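Local coordinates for pectinesterase inhibitor (Actinidia chinensis, PDB 1XG2), which inhibits pectin methylesterase and may take part in the regulation of fruit ripening, at residues 128-131 against 132-136. Numbering follows the deposited sequence.
Sequences QLHQ and ADLKL
His130 and Leu134 meet one helical turn apart, on the partly exposed side of helix 127-149. Leu134 CD1 lies 3.7 Å from His130 CE1 and just as near to His130 NE2, set obliquely to the ring. The two first torsions differ. His130 turns CG away from its own nitrogen (chi1 173°), which swings the imidazole forward along the helix. Leu134 has CG beside its nitrogen (chi1 -68°), which leans the isobutyl group back to meet it. His130 ND1 is hydrogen-bonded to Glu116, which probably fixes the rotation of the ring.

On the buried side, Leu129 and Asp133 form a second pair. Leu129 CD1 reaches to 3.9 Å from Asp133 OD1. The carboxylate folds back over the preceding turn, with Asp133 CG 3.3 Å from Leu129 O; its oxygens and that carbonyl oxygen are all acceptors and make no bond. Asp133 OD1 is instead hydrogen-bonded to Tyr79. An alanine in place of Asp133 would probably leave the Tyr79 hydroxyl without this partner and thin the cover on Leu129 CD1.

The backbone is regular. Asp133 N donates to Leu129 O at 2.9 Å and Leu134 N to His130 O at 3.1 Å, both fairly straight. Leu129 also packs on Ile56 of helix 34-60 and Cys115 of helix 98-118. This is the i to i+4 pattern of an alpha-helix, here in the last helix of the inhibitor's four-helix bundle.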
ATOM      1  N   GLN B 128      21.620  15.394   1.802  1.00 17.75           N
ATOM      2  CA  GLN B 128      20.592  16.355   2.221  1.00 17.78           C
ATOM      3  C   GLN B 128      19.187  15.736   2.205  1.00 16.80           C
ATOM      4  O   GLN B 128      18.373  15.966   3.103  1.00 16.69           O
ATOM      5  CB  GLN B 128      20.595  17.574   1.290  1.00 18.28           C
ATOM      6  CG  GLN B 128      19.691  18.701   1.763  1.00 20.08           C
ATOM      7  CD  GLN B 128      19.651  19.930   0.858  1.00 22.04           C
ATOM      8  OE1 GLN B 128      19.290  21.006   1.334  1.00 25.47           O
ATOM      9  NE2 GLN B 128      19.974  19.779  -0.426  1.00 22.27           N
ATOM     10  N   LEU B 129      18.897  14.989   1.151  1.00 16.40           N
ATOM     11  CA  LEU B 129      17.582  14.373   0.999  1.00 15.37           C
ATOM     12  C   LEU B 129      17.456  13.152   1.908  1.00 15.18           C
ATOM     13  O   LEU B 129      16.401  12.924   2.494  1.00 15.17           O
ATOM     14  CB  LEU B 129      17.354  14.004  -0.462  1.00 15.14           C
ATOM     15  CG  LEU B 129      16.002  13.393  -0.826  1.00 15.77           C
ATOM     16  CD1 LEU B 129      14.872  14.285  -0.377  1.00 16.03           C
ATOM     17  CD2 LEU B 129      15.958  13.161  -2.334  1.00 16.37           C
ATOM     18  N   HIS B 130      18.511  12.350   2.010  1.00 14.97           N
ATOM     19  CA  HIS B 130      18.500  11.221   2.934  1.00 15.40           C
ATOM     20  C   HIS B 130      18.155  11.719   4.349  1.00 15.60           C
ATOM     21  O   HIS B 130      17.288  11.159   5.007  1.00 14.25           O
ATOM     22  CB  HIS B 130      19.829  10.451   2.891  1.00 16.04           C
ATOM     23  CG  HIS B 130      19.940   9.381   3.929  1.00 18.07           C
ATOM     24  ND1 HIS B 130      18.979   8.409   4.099  1.00 21.15           N
ATOM     25  CD2 HIS B 130      20.894   9.134   4.860  1.00 21.54           C
ATOM     26  CE1 HIS B 130      19.338   7.606   5.086  1.00 22.09           C
ATOM     27  NE2 HIS B 130      20.496   8.024   5.565  1.00 20.44           N
ATOM     28  N   GLN B 131      18.772  12.815   4.784  1.00 15.87           N
ATOM     29  CA  GLN B 131      18.516  13.330   6.129  1.00 16.49           C
ATOM     30  C   GLN B 131      17.095  13.855   6.277  1.00 15.34           C
ATOM     31  O   GLN B 131      16.461  13.654   7.323  1.00 15.06           O
ATOM     32  CB  GLN B 131      19.537  14.403   6.523  1.00 17.05           C
ATOM     33  CG  GLN B 131      20.944  13.843   6.780  0.50 18.89           C
ATOM     34  CD  GLN B 131      20.999  12.877   7.955  0.50 20.88           C
ATOM     35  OE1 GLN B 131      20.646  13.239   9.080  0.50 23.53           O
ATOM     36  NE2 GLN B 131      21.424  11.649   7.695  0.50 21.81           N
ATOM     37  N   ALA B 132      16.592  14.505   5.232  1.00 14.31           N
ATOM     38  CA  ALA B 132      15.246  15.071   5.240  1.00 13.67           C
ATOM     39  C   ALA B 132      14.176  13.969   5.302  1.00 13.29           C
ATOM     40  O   ALA B 132      13.179  14.142   5.986  1.00 12.71           O
ATOM     41  CB  ALA B 132      15.040  15.988   4.012  1.00 13.73           C
ATOM     42  N   ASP B 133      14.395  12.846   4.602  1.00 13.54           N
ATOM     43  CA  ASP B 133      13.515  11.673   4.676  1.00 13.51           C
ATOM     44  C   ASP B 133      13.473  11.108   6.099  1.00 14.21           C
ATOM     45  O   ASP B 133      12.401  10.838   6.644  1.00 13.86           O
ATOM     46  CB  ASP B 133      13.989  10.544   3.740  1.00 13.70           C
ATOM     47  CG  ASP B 133      13.832  10.873   2.245  1.00 13.84           C
ATOM     48  OD1 ASP B 133      13.030  11.761   1.883  1.00 14.23           O
ATOM     49  OD2 ASP B 133      14.477  10.261   1.362  1.00 14.12           O
ATOM     50  N   LEU B 134      14.648  10.925   6.699  1.00 14.53           N
ATOM     51  CA  LEU B 134      14.725  10.344   8.040  1.00 14.94           C
ATOM     52  C   LEU B 134      14.067  11.262   9.045  1.00 14.13           C
ATOM     53  O   LEU B 134      13.462  10.793  10.029  1.00 13.32           O
ATOM     54  CB  LEU B 134      16.167  10.067   8.477  1.00 15.36           C
ATOM     55  CG  LEU B 134      16.931   8.970   7.746  1.00 18.79           C
ATOM     56  CD1 LEU B 134      18.291   8.780   8.414  1.00 20.49           C
ATOM     57  CD2 LEU B 134      16.152   7.666   7.714  1.00 22.38           C
ATOM     58  N   LYS B 135      14.162  12.564   8.797  1.00 13.51           N
ATOM     59  CA  LYS B 135      13.532  13.536   9.672  1.00 13.93           C
ATOM     60  C   LYS B 135      12.000  13.464   9.586  1.00 13.04           C
ATOM     61  O   LYS B 135      11.324  13.499  10.598  1.00 11.75           O
ATOM     62  CB  LYS B 135      14.011  14.947   9.352  1.00 14.67           C
ATOM     63  CG  LYS B 135      13.592  15.963  10.384  1.00 17.84           C
ATOM     64  CD  LYS B 135      13.884  17.370   9.923  1.00 22.90           C
ATOM     65  CE  LYS B 135      14.512  18.242  11.018  1.00 25.74           C
ATOM     66  NZ  LYS B 135      14.008  19.658  10.881  1.00 27.29           N
ATOM     67  N   LEU B 136      11.455  13.367   8.382  1.00 12.29           N
ATOM     68  CA  LEU B 136      10.010  13.270   8.260  1.00 11.81           C
ATOM     69  C   LEU B 136       9.538  12.000   8.940  1.00 11.69           C
ATOM     70  O   LEU B 136       8.499  11.996   9.580  1.00 11.30           O
ATOM     71  CB  LEU B 136       9.571  13.248   6.804  1.00 11.80           C
ATOM     72  CG  LEU B 136       8.052  13.204   6.629  1.00 10.60           C
ATOM     73  CD1 LEU B 136       7.405  14.364   7.353  1.00  9.15           C
ATOM     74  CD2 LEU B 136       7.690  13.208   5.136  1.00 11.16           C
TER